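Local coordinates for protein beta-glycosidase (PDB 6T2R) that probably cleaves beta-galactosidic bonds inside mucin O-glycan chains, as an endo-acting glycoside hydrolase of family 16 from a human gut bacterium, at residues 94-100 with 229-235; 123-129 with 143-149; 194-199 with 222-228. All coordinates share one frame; numbering follows the deposited sequence.

Contact 1: 94-100 with 229-235; sequences TGGLWTK and YLLIDMQ
Leu97 and Ile232 form a hydrogen-bonded antiparallel pair at the middle of two neighbouring strands in the beta-sandwich of a family 16 glycoside hydrolase. Leu97 N reaches Ile232 O at 2.9 Å, and Ile232 N returns an almost straight bond (172°) to Leu97 O. Both side chains enter the buried face, where strands 74-81 and 251-263 cover Ile232. The backbones come closest one pair along, where Gly96, with no side chain, lets its CA lie 3.4 Å from Asp233 CB. At the other end Thr99 OG1 replaces a backbone acceptor: it takes the N-H of Leu230 at 3.0 Å and is also bonded to Arg103 O.

The side carrying Trp98 and Leu231 is more accessible to solvent: Trp98 and, in the loop beyond the strand, Lys100 are partly exposed, whereas Tyr229 and Leu231 stay buried. Tyr229 turns an edge toward the face of the Trp98 indole in an offset T-shaped pair, with planes at 87°, while Leu231 CD2 meets the indole rim at CE3, 3.7 Å away. Lys100 CB lies over the Tyr229 ring, 3.8 Å from the centroid. With CG anti to the amide nitrogen (chi1 -178°), the lysine chain continues alongside the phenol, bringing CE over a face of the Trp98 indole and 3.2 Å from Tyr229 OH.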
loop_
_atom_site.group_PDB
_atom_site.type_symbol
_atom_site.label_atom_id
_atom_site.label_comp_id
_atom_site.label_asym_id
_atom_site.label_seq_id
_atom_site.Cartn_x
_atom_site.Cartn_y
_atom_site.Cartn_z
ATOM N N THR A 94 14.242 -7.240 0.892
ATOM C CA THR A 94 13.468 -5.987 1.062
ATOM C C THR A 94 12.749 -6.027 2.404
ATOM O O THR A 94 12.445 -7.142 2.900
ATOM C CB THR A 94 12.474 -5.742 -0.085
ATOM O OG1 THR A 94 11.535 -6.827 -0.091
ATOM C CG2 THR A 94 13.159 -5.569 -1.423
ATOM N N GLY A 95 12.534 -4.843 2.972
ATOM C CA GLY A 95 11.760 -4.662 4.214
ATOM C C GLY A 95 10.334 -4.264 3.879
ATOM O O GLY A 95 10.126 -3.553 2.858
ATOM N N GLY A 96 9.393 -4.743 4.689
ATOM C CA GLY A 96 7.956 -4.452 4.607
ATOM C C GLY A 96 7.288 -4.638 5.956
ATOM O O GLY A 96 7.761 -5.483 6.745
ATOM N N LEU A 97 6.285 -3.800 6.233
ATOM C CA LEU A 97 5.415 -3.907 7.415
ATOM C C LEU A 97 3.963 -4.081 6.958
ATOM O O LEU A 97 3.581 -3.479 5.922
ATOM C CB LEU A 97 5.536 -2.648 8.262
ATOM C CG LEU A 97 6.890 -2.355 8.916
ATOM C CD1 LEU A 97 6.742 -1.120 9.796
ATOM C CD2 LEU A 97 7.409 -3.509 9.763
ATOM N N TRP A 98 3.173 -4.830 7.734
ATOM C CA TRP A 98 1.711 -4.947 7.521
ATOM C C TRP A 98 0.961 -4.949 8.850
ATOM O O TRP A 98 1.568 -5.139 9.927
ATOM C CB TRP A 98 1.365 -6.138 6.628
ATOM C CG TRP A 98 1.672 -7.509 7.154
ATOM C CD1 TRP A 98 1.874 -7.914 8.444
ATOM C CD2 TRP A 98 1.701 -8.701 6.355
ATOM N NE1 TRP A 98 2.069 -9.265 8.489
ATOM C CE2 TRP A 98 1.977 -9.775 7.224
ATOM C CE3 TRP A 98 1.523 -8.949 4.990
ATOM C CZ2 TRP A 98 2.066 -11.084 6.776
ATOM C CZ3 TRP A 98 1.638 -10.244 4.540
ATOM C CH2 TRP A 98 1.892 -11.297 5.425
ATOM N N THR A 99 -0.302 -4.592 8.783
ATOM C CA THR A 99 -1.163 -4.481 9.980
ATOM C C THR A 99 -2.000 -5.753 10.100
ATOM O O THR A 99 -2.940 -5.729 10.909
ATOM C CB THR A 99 -2.130 -3.294 9.941
ATOM O OG1 THR A 99 -3.113 -3.436 8.908
ATOM C CG2 THR A 99 -1.407 -1.981 9.818
ATOM N N LYS A 100 -1.685 -6.774 9.301
ATOM C CA LYS A 100 -2.416 -8.048 9.336
ATOM C C LYS A 100 -2.519 -8.525 10.788
ATOM O O LYS A 100 -1.510 -8.545 11.472
ATOM C CB LYS A 100 -1.732 -9.132 8.504
ATOM C CG LYS A 100 -2.496 -10.460 8.492
ATOM C CD LYS A 100 -1.729 -11.607 7.873
ATOM C CE LYS A 100 -1.503 -11.388 6.402
ATOM N NZ LYS A 100 -1.152 -12.650 5.724
ATOM N N TYR A 229 -6.459 -4.683 5.790
ATOM C CA TYR A 229 -5.144 -4.424 6.426
ATOM C C TYR A 229 -4.236 -3.728 5.406
ATOM O O TYR A 229 -4.432 -3.885 4.168
ATOM C CB TYR A 229 -4.563 -5.693 7.040
ATOM C CG TYR A 229 -3.925 -6.710 6.121
ATOM C CD1 TYR A 229 -2.561 -6.704 5.907
ATOM C CD2 TYR A 229 -4.663 -7.735 5.544
ATOM C CE1 TYR A 229 -1.943 -7.661 5.116
ATOM C CE2 TYR A 229 -4.062 -8.699 4.751
ATOM C CZ TYR A 229 -2.697 -8.675 4.559
ATOM O OH TYR A 229 -2.076 -9.628 3.817
ATOM N N LEU A 230 -3.266 -2.978 5.932
ATOM C CA LEU A 230 -2.385 -2.068 5.166
ATOM C C LEU A 230 -0.999 -2.689 5.103
ATOM O O LEU A 230 -0.555 -3.225 6.121
ATOM C CB LEU A 230 -2.312 -0.741 5.916
ATOM C CG LEU A 230 -1.373 0.281 5.300
ATOM C CD1 LEU A 230 -1.712 0.574 3.835
ATOM C CD2 LEU A 230 -1.418 1.559 6.119
ATOM N N LEU A 231 -0.424 -2.697 3.921
ATOM C CA LEU A 231 0.945 -3.162 3.612
ATOM C C LEU A 231 1.700 -1.945 3.072
ATOM O O LEU A 231 1.146 -1.221 2.170
ATOM C CB LEU A 231 0.911 -4.272 2.545
ATOM C CG LEU A 231 0.074 -5.518 2.870
ATOM C CD1 LEU A 231 -1.393 -5.326 2.456
ATOM C CD2 LEU A 231 0.627 -6.738 2.156
ATOM N N ILE A 232 2.922 -1.782 3.543
ATOM C CA ILE A 232 3.917 -0.778 3.072
ATOM C C ILE A 232 5.239 -1.521 2.935
ATOM O O ILE A 232 5.683 -2.088 3.960
ATOM C CB ILE A 232 4.057 0.415 4.034
ATOM C CG1 ILE A 232 2.707 1.081 4.300
ATOM C CG2 ILE A 232 5.075 1.383 3.442
ATOM C CD1 ILE A 232 2.699 2.134 5.379
ATOM N N ASP A 233 5.800 -1.621 1.732
ATOM C CA ASP A 233 6.952 -2.539 1.596
ATOM C C ASP A 233 7.738 -2.200 0.347
ATOM O O ASP A 233 7.128 -1.890 -0.690
ATOM C CB ASP A 233 6.493 -4.009 1.598
ATOM C CG ASP A 233 5.673 -4.389 0.372
ATOM O OD1 ASP A 233 4.490 -3.988 0.300
ATOM O OD2 ASP A 233 6.254 -5.020 -0.528
ATOM N N MET A 234 9.056 -2.231 0.506
ATOM C CA MET A 234 10.030 -2.197 -0.590
ATOM C C MET A 234 9.928 -3.538 -1.314
ATOM O O MET A 234 9.609 -4.584 -0.674
ATOM C CB MET A 234 11.449 -1.961 -0.059
ATOM C CG MET A 234 12.522 -1.882 -1.137
ATOM S SD MET A 234 12.160 -0.728 -2.456
ATOM C CE MET A 234 12.292 0.848 -1.611
ATOM N N GLN A 235 10.165 -3.473 -2.613
ATOM C CA GLN A 235 10.033 -4.597 -3.549
ATOM C C GLN A 235 11.163 -4.413 -4.565
ATOM O O GLN A 235 11.461 -3.237 -4.953
ATOM C CB GLN A 235 8.627 -4.591 -4.173
ATOM C CG GLN A 235 7.531 -4.869 -3.164
ATOM C CD GLN A 235 6.110 -4.791 -3.678
ATOM O OE1 GLN A 235 5.824 -4.409 -4.814
ATOM N NE2 GLN A 235 5.203 -5.102 -2.795
#

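Contact 2: 123-129 with 143-149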
loop_
_atom_site.group_PDB
_atom_site.type_symbol
_atom_site.label_atom_id
_atom_site.label_comp_id
_atom_site.label_asym_id
_atom_site.label_seq_id
_atom_site.Cartn_x
_atom_site.Cartn_y
_atom_site.Cartn_z
ATOM N N TRP A 123 10.274 -1.303 -6.975
ATOM C CA TRP A 123 8.822 -1.009 -7.074
ATOM C C TRP A 123 8.220 -1.078 -5.680
ATOM O O TRP A 123 7.415 -1.958 -5.361
ATOM C CB TRP A 123 8.132 -1.933 -8.080
ATOM C CG TRP A 123 8.288 -3.404 -7.871
ATOM C CD1 TRP A 123 9.441 -4.096 -7.643
ATOM C CD2 TRP A 123 7.247 -4.391 -7.980
ATOM N NE1 TRP A 123 9.180 -5.437 -7.574
ATOM C CE2 TRP A 123 7.838 -5.650 -7.771
ATOM C CE3 TRP A 123 5.871 -4.331 -8.190
ATOM C CZ2 TRP A 123 7.107 -6.836 -7.759
ATOM C CZ3 TRP A 123 5.144 -5.509 -8.184
ATOM C CH2 TRP A 123 5.761 -6.741 -7.974
ATOM N N PRO A 124 8.588 -0.110 -4.811
ATOM C CA PRO A 124 7.939 0.042 -3.507
ATOM C C PRO A 124 6.426 0.266 -3.667
ATOM O O PRO A 124 6.046 0.905 -4.609
ATOM C CB PRO A 124 8.577 1.303 -2.931
ATOM C CG PRO A 124 8.986 2.063 -4.190
ATOM C CD PRO A 124 9.530 0.985 -5.091
ATOM N N ALA A 125 5.631 -0.311 -2.773
ATOM C CA ALA A 125 4.160 -0.295 -2.850
ATOM C C ALA A 125 3.551 0.097 -1.510
ATOM O O ALA A 125 4.152 -0.167 -0.443
ATOM C CB ALA A 125 3.634 -1.641 -3.310
ATOM N N ILE A 126 2.366 0.699 -1.571
ATOM C CA ILE A 126 1.461 0.957 -0.414
ATOM C C ILE A 126 0.103 0.408 -0.833
ATOM O O ILE A 126 -0.414 0.826 -1.878
ATOM C CB ILE A 126 1.402 2.464 -0.099
ATOM C CG1 ILE A 126 2.793 3.024 0.210
ATOM C CG2 ILE A 126 0.400 2.738 1.008
ATOM C CD1 ILE A 126 2.915 4.538 0.239
ATOM N N TRP A 127 -0.477 -0.496 -0.063
ATOM C CA TRP A 127 -1.636 -1.230 -0.586
ATOM C C TRP A 127 -2.375 -1.930 0.528
ATOM O O TRP A 127 -1.817 -2.043 1.650
ATOM C CB TRP A 127 -1.161 -2.171 -1.689
ATOM C CG TRP A 127 -0.137 -3.204 -1.336
ATOM C CD1 TRP A 127 1.142 -3.028 -0.875
ATOM C CD2 TRP A 127 -0.264 -4.617 -1.603
ATOM N NE1 TRP A 127 1.789 -4.239 -0.790
ATOM C CE2 TRP A 127 0.950 -5.223 -1.220
ATOM C CE3 TRP A 127 -1.306 -5.418 -2.106
ATOM C CZ2 TRP A 127 1.155 -6.588 -1.334
ATOM C CZ3 TRP A 127 -1.108 -6.778 -2.215
ATOM C CH2 TRP A 127 0.113 -7.341 -1.836
ATOM N N THR A 128 -3.602 -2.350 0.221
ATOM C CA THR A 128 -4.482 -3.037 1.177
ATOM C C THR A 128 -5.084 -4.302 0.569
ATOM O O THR A 128 -5.296 -4.374 -0.643
ATOM C CB THR A 128 -5.582 -2.114 1.705
ATOM O OG1 THR A 128 -6.590 -1.994 0.697
ATOM C CG2 THR A 128 -5.021 -0.784 2.162
ATOM N N LEU A 129 -5.311 -5.251 1.471
ATOM C CA LEU A 129 -5.898 -6.592 1.274
ATOM C C LEU A 129 -6.977 -6.772 2.333
ATOM O O LEU A 129 -6.986 -6.046 3.314
ATOM C CB LEU A 129 -4.783 -7.635 1.406
ATOM C CG LEU A 129 -3.831 -7.700 0.212
ATOM C CD1 LEU A 129 -2.784 -8.748 0.454
ATOM C CD2 LEU A 129 -4.587 -7.961 -1.088
ATOM N N GLU A 143 -8.087 -6.256 -4.053
ATOM C CA GLU A 143 -6.772 -5.650 -3.746
ATOM C C GLU A 143 -6.852 -4.175 -4.151
ATOM O O GLU A 143 -7.461 -3.866 -5.215
ATOM C CB GLU A 143 -5.652 -6.359 -4.515
ATOM C CG GLU A 143 -4.242 -5.860 -4.164
ATOM C CD GLU A 143 -3.176 -6.296 -5.158
ATOM O OE1 GLU A 143 -2.299 -5.506 -5.484
ATOM O OE2 GLU A 143 -3.243 -7.438 -5.607
ATOM N N VAL A 144 -6.299 -3.299 -3.313
ATOM C CA VAL A 144 -6.263 -1.838 -3.548
ATOM C C VAL A 144 -4.806 -1.393 -3.456
ATOM O O VAL A 144 -4.218 -1.453 -2.381
ATOM C CB VAL A 144 -7.155 -1.107 -2.540
ATOM C CG1 VAL A 144 -7.088 0.405 -2.721
ATOM C CG2 VAL A 144 -8.591 -1.597 -2.625
ATOM N N ASP A 145 -4.258 -0.965 -4.575
ATOM C CA ASP A 145 -2.871 -0.451 -4.669
ATOM C C ASP A 145 -2.942 1.065 -4.517
ATOM O O ASP A 145 -3.345 1.741 -5.463
ATOM C CB ASP A 145 -2.264 -0.946 -5.985
ATOM C CG ASP A 145 -2.214 -2.465 -6.051
ATOM O OD1 ASP A 145 -2.235 -3.094 -4.971
ATOM O OD2 ASP A 145 -2.161 -3.003 -7.166
ATOM N N ILE A 146 -2.598 1.587 -3.352
ATOM C CA ILE A 146 -2.583 3.063 -3.103
ATOM C C ILE A 146 -1.348 3.683 -3.771
ATOM O O ILE A 146 -1.431 4.835 -4.226
ATOM C CB ILE A 146 -2.641 3.333 -1.595
ATOM C CG1 ILE A 146 -3.831 2.602 -0.963
ATOM C CG2 ILE A 146 -2.652 4.827 -1.336
ATOM C CD1 ILE A 146 -3.906 2.604 0.555
ATOM N N MET A 147 -0.238 2.942 -3.885
ATOM C CA MET A 147 0.986 3.440 -4.572
ATOM C C MET A 147 1.837 2.265 -5.066
ATOM O O MET A 147 2.097 1.337 -4.289
ATOM C CB MET A 147 1.787 4.300 -3.591
ATOM C CG MET A 147 2.908 5.114 -4.194
ATOM S SD MET A 147 4.367 4.146 -4.612
ATOM C CE MET A 147 4.919 3.656 -2.971
ATOM N N GLU A 148 2.268 2.337 -6.320
ATOM C CA GLU A 148 3.371 1.545 -6.905
ATOM C C GLU A 148 4.251 2.499 -7.706
ATOM O O GLU A 148 3.691 3.269 -8.458
ATOM C CB GLU A 148 2.744 0.461 -7.753
ATOM C CG GLU A 148 1.782 -0.364 -6.927
ATOM C CD GLU A 148 1.519 -1.709 -7.511
ATOM O OE1 GLU A 148 0.483 -1.818 -8.238
ATOM O OE2 GLU A 148 2.346 -2.604 -7.265
ATOM N N ARG A 149 5.551 2.541 -7.433
ATOM C CA ARG A 149 6.516 3.378 -8.195
ATOM C C ARG A 149 7.636 2.476 -8.747
ATOM O O ARG A 149 8.448 1.915 -7.976
ATOM C CB ARG A 149 7.015 4.545 -7.343
ATOM C CG ARG A 149 7.457 5.750 -8.167
ATOM C CD ARG A 149 8.693 5.516 -9.030
ATOM N NE ARG A 149 9.815 5.426 -8.127
ATOM C CZ ARG A 149 10.590 6.454 -7.780
ATOM N NH1 ARG A 149 10.451 7.636 -8.348
ATOM N NH2 ARG A 149 11.521 6.285 -6.862
#
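The sequence from Glu143 to Glu148 matches the E-x-D-x-x-E signature of family 16 glycoside hydrolases, and it pairs with strand 125-129 through a classic beta bulge opposite Ile126. Ile126 O is gripped twice: Met147 N binds it at 2.9 Å in the carbonyl plane, and Ile146 N makes a weak, strongly bent bond to it. Ile126 N in turn donates to Met147 O at 2.8 Å. Beyond the bulge the ladder resumes one residue out of step, with Thr128 and Val144 exchanging two backbone bonds, Thr128 N to Val144 O being 2.8 Å long.

The inserted residue resets the alternation, so that Asp145 and Glu148 both project on the face that carries Ala125 and Trp127. Trp127 CG sits between its own amide nitrogen and carbonyl carbon (chi1 59°), which stands the indole up beside the acidic side chains. Glu143 crosses it with its carboxylate turned 57° from the ring, OE1 lying 3.5 Å from Trp127 CE3. Asp145 runs alongside, its OD1 3.6 Å from Trp127 CB. Outside the pair, Trp127 NE1 bonds to Asp233 OD1, Glu143 OE2 is held by Trp138 NE1, and Asp145 OD2 has a weak bond with His161.

The other face is largely apolar, with Thr128 the exception, its OG1 bonded to Gln228 OE1. The doubly bent Met147 chain folds its CE to 3.9 Å from Ile126 CG1 and 3.4 Å from Pro124 O, and Tyr190 of strand 187-195 packs on Ile126, Ile146 and Met147. In relatives the first and last glutamates of the signature serve as nucleophile and acid/base; a row of carboxylates aligned by a bulged strand is consistent with the retaining active site of the family 16 jelly roll.

Contact 3: 194-199 with 222-228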
loop_
_atom_site.group_PDB
_atom_site.type_symbol
_atom_site.label_atom_id
_atom_site.label_comp_id
_atom_site.label_asym_id
_atom_site.label_seq_id
_atom_site.Cartn_x
_atom_site.Cartn_y
_atom_site.Cartn_z
ATOM N N PHE A 194 -12.636 5.109 0.500
ATOM C CA PHE A 194 -13.620 4.005 0.374
ATOM C C PHE A 194 -15.030 4.559 0.569
ATOM O O PHE A 194 -15.306 5.133 1.643
ATOM C CB PHE A 194 -13.382 2.925 1.420
ATOM C CG PHE A 194 -12.144 2.083 1.213
ATOM C CD1 PHE A 194 -10.888 2.558 1.580
ATOM C CD2 PHE A 194 -12.237 0.805 0.695
ATOM C CE1 PHE A 194 -9.753 1.782 1.424
ATOM C CE2 PHE A 194 -11.100 0.023 0.560
ATOM C CZ PHE A 194 -9.863 0.513 0.914
ATOM N N TRP A 195 -15.879 4.415 -0.451
ATOM C CA TRP A 195 -17.336 4.683 -0.371
ATOM C C TRP A 195 -18.099 3.435 -0.802
ATOM O O TRP A 195 -17.545 2.571 -1.498
ATOM C CB TRP A 195 -17.729 5.891 -1.223
ATOM C CG TRP A 195 -16.919 7.133 -0.966
ATOM C CD1 TRP A 195 -16.008 7.709 -1.806
ATOM C CD2 TRP A 195 -16.966 7.972 0.203
ATOM N NE1 TRP A 195 -15.514 8.859 -1.261
ATOM C CE2 TRP A 195 -16.081 9.046 -0.025
ATOM C CE3 TRP A 195 -17.711 7.955 1.374
ATOM C CZ2 TRP A 195 -15.901 10.075 0.893
ATOM C CZ3 TRP A 195 -17.526 8.971 2.288
ATOM C CH2 TRP A 195 -16.635 10.012 2.049
ATOM N N PRO A 196 -19.396 3.340 -0.444
ATOM C CA PRO A 196 -20.225 2.200 -0.833
ATOM C C PRO A 196 -20.233 1.933 -2.340
ATOM O O PRO A 196 -20.279 0.778 -2.711
ATOM C CB PRO A 196 -21.631 2.572 -0.337
ATOM C CG PRO A 196 -21.329 3.467 0.873
ATOM C CD PRO A 196 -20.143 4.288 0.400
ATOM N N ASP A 197 -20.151 2.980 -3.164
ATOM C CA ASP A 197 -20.385 2.869 -4.624
ATOM C C ASP A 197 -19.106 3.140 -5.415
ATOM O O ASP A 197 -19.209 3.225 -6.646
ATOM C CB ASP A 197 -21.431 3.874 -5.067
ATOM C CG ASP A 197 -20.869 5.288 -5.175
ATOM O OD1 ASP A 197 -20.150 5.729 -4.267
ATOM O OD2 ASP A 197 -21.180 5.946 -6.151
ATOM N N SER A 198 -17.959 3.348 -4.773
ATOM C CA SER A 198 -16.747 3.824 -5.488
ATOM C C SER A 198 -15.536 3.908 -4.568
ATOM O O SER A 198 -15.697 4.169 -3.351
ATOM C CB SER A 198 -16.978 5.159 -6.118
ATOM O OG SER A 198 -17.293 6.103 -5.095
ATOM N N LEU A 199 -14.358 3.765 -5.172
ATOM C CA LEU A 199 -13.068 4.129 -4.559
ATOM C C LEU A 199 -12.568 5.382 -5.282
ATOM O O LEU A 199 -12.730 5.427 -6.502
ATOM C CB LEU A 199 -12.059 2.985 -4.686
ATOM C CG LEU A 199 -12.462 1.615 -4.141
ATOM C CD1 LEU A 199 -11.257 0.662 -4.197
ATOM C CD2 LEU A 199 -13.037 1.693 -2.728
ATOM N N PHE A 222 -17.047 -5.302 -7.216
ATOM C CA PHE A 222 -16.789 -4.313 -6.137
ATOM C C PHE A 222 -16.808 -4.975 -4.767
ATOM O O PHE A 222 -17.728 -4.783 -3.995
ATOM C CB PHE A 222 -17.739 -3.132 -6.165
ATOM C CG PHE A 222 -17.164 -1.860 -5.576
ATOM C CD1 PHE A 222 -16.402 -0.980 -6.356
ATOM C CD2 PHE A 222 -17.372 -1.537 -4.257
ATOM C CE1 PHE A 222 -15.920 0.214 -5.847
ATOM C CE2 PHE A 222 -16.868 -0.345 -3.744
ATOM C CZ PHE A 222 -16.142 0.522 -4.528
ATOM N N PRO A 223 -15.741 -5.725 -4.411
ATOM C CA PRO A 223 -15.658 -6.431 -3.133
ATOM C C PRO A 223 -15.025 -5.608 -1.990
ATOM O O PRO A 223 -14.854 -6.115 -0.869
ATOM C CB PRO A 223 -14.732 -7.590 -3.540
ATOM C CG PRO A 223 -13.726 -6.967 -4.490
ATOM C CD PRO A 223 -14.556 -5.958 -5.253
ATOM N N PHE A 224 -14.721 -4.336 -2.257
ATOM C CA PHE A 224 -13.763 -3.549 -1.442
ATOM C C PHE A 224 -14.368 -3.075 -0.095
ATOM O O PHE A 224 -13.566 -2.768 0.795
ATOM C CB PHE A 224 -13.224 -2.390 -2.273
ATOM C CG PHE A 224 -12.734 -2.789 -3.647
ATOM C CD1 PHE A 224 -11.564 -3.517 -3.797
ATOM C CD2 PHE A 224 -13.436 -2.418 -4.795
ATOM C CE1 PHE A 224 -11.090 -3.863 -5.054
ATOM C CE2 PHE A 224 -12.975 -2.783 -6.054
ATOM C CZ PHE A 224 -11.809 -3.517 -6.178
ATOM N N ASN A 225 -15.686 -2.999 0.098
ATOM C CA ASN A 225 -16.239 -2.362 1.327
ATOM C C ASN A 225 -16.262 -3.409 2.421
ATOM O O ASN A 225 -17.327 -3.747 2.848
ATOM C CB ASN A 225 -17.590 -1.671 1.145
ATOM C CG ASN A 225 -17.434 -0.379 0.372
ATOM O OD1 ASN A 225 -18.238 -0.112 -0.527
ATOM N ND2 ASN A 225 -16.378 0.391 0.658
ATOM N N ILE A 226 -15.081 -3.926 2.756
ATOM C CA ILE A 226 -14.835 -4.944 3.795
ATOM C C ILE A 226 -13.603 -4.443 4.530
ATOM O O ILE A 226 -12.792 -3.716 3.964
ATOM C CB ILE A 226 -14.602 -6.352 3.202
ATOM C CG1 ILE A 226 -13.415 -6.386 2.224
ATOM C CG2 ILE A 226 -15.874 -6.907 2.573
ATOM C CD1 ILE A 226 -13.167 -7.783 1.638
ATOM N N PRO A 227 -13.417 -4.849 5.796
ATOM C CA PRO A 227 -12.252 -4.422 6.554
ATOM C C PRO A 227 -10.958 -4.776 5.811
ATOM O O PRO A 227 -10.854 -5.872 5.273
ATOM C CB PRO A 227 -12.360 -5.240 7.841
ATOM C CG PRO A 227 -13.829 -5.542 7.961
ATOM C CD PRO A 227 -14.276 -5.788 6.542
ATOM N N GLN A 228 -9.987 -3.863 5.868
ATOM C CA GLN A 228 -8.701 -3.948 5.145
ATOM C C GLN A 228 -7.569 -4.046 6.166
ATOM O O GLN A 228 -7.725 -3.494 7.285
ATOM C CB GLN A 228 -8.568 -2.702 4.255
ATOM C CG GLN A 228 -9.764 -2.502 3.317
ATOM C CD GLN A 228 -9.688 -3.408 2.111
ATOM O OE1 GLN A 228 -8.609 -3.612 1.558
ATOM N NE2 GLN A 228 -10.826 -3.995 1.721
#
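Trp195 N donates to Ser198 O at 2.9 Å, closing the type I turn 195-198 against which the Phe222 ring of loop 222-228 packs. A second, weak bond of 3.4 Å joins Ser198 N to Trp195 O within the turn, and the rim of the Phe222 ring approaches that same oxygen with CE2 at 3.7 Å. Phe222 thus fits against the turn backbone: its CZ lies 3.4 Å from Ser198 N and 3.8 Å from Leu199 CD2.

Leu199 divides its branches between two rings. While CD2 goes to Phe222, CD1 sits over a face of Phe224, 4.0 Å from the centroid and 21° off the normal; Pro223 CD covers the opposite face. Phe224 CD2 in turn stands above the centre of the Phe222 ring. Val144 and Val160 from neighbouring strands pack on both Leu199 and Phe224.

Farther along, Phe194 CZ touches Gln228 CG at 3.9 Å. A bend at chi2 (-79°) folds the Gln228 chain so that NE2 can donate to Ile226 O at 3.0 Å, while OE1 has Thr128 as its partner. With no clear hydrogen bond between turn and loop, and Phe222, Phe224 and Leu199 packed together, the fit probably rests largely on shape and apolar burial.

Overall arrangement
Contacts 1 and 2 are adjoining parts of one sheet, their centres 9 Å apart: strand 228-233 lies between 92-98 and 125-130, and Leu231 N reaches Trp127 O at 2.7 Å. Contact 3 lies toward the end of the sandwich, its centre about 16 Å from that of contact 2 and 21 Å from that of contact 1. Residues 222-228 lead directly into strand 229-233. The presumed catalytic acids belong to contact 2; contact 1 contributes Asp233, the partner of the Trp127 indole beside them. Contact 3 also touches strand 143-145, Phe224 CD1 lying 3.7 Å from Val144 CG2, on the side away from Asp145.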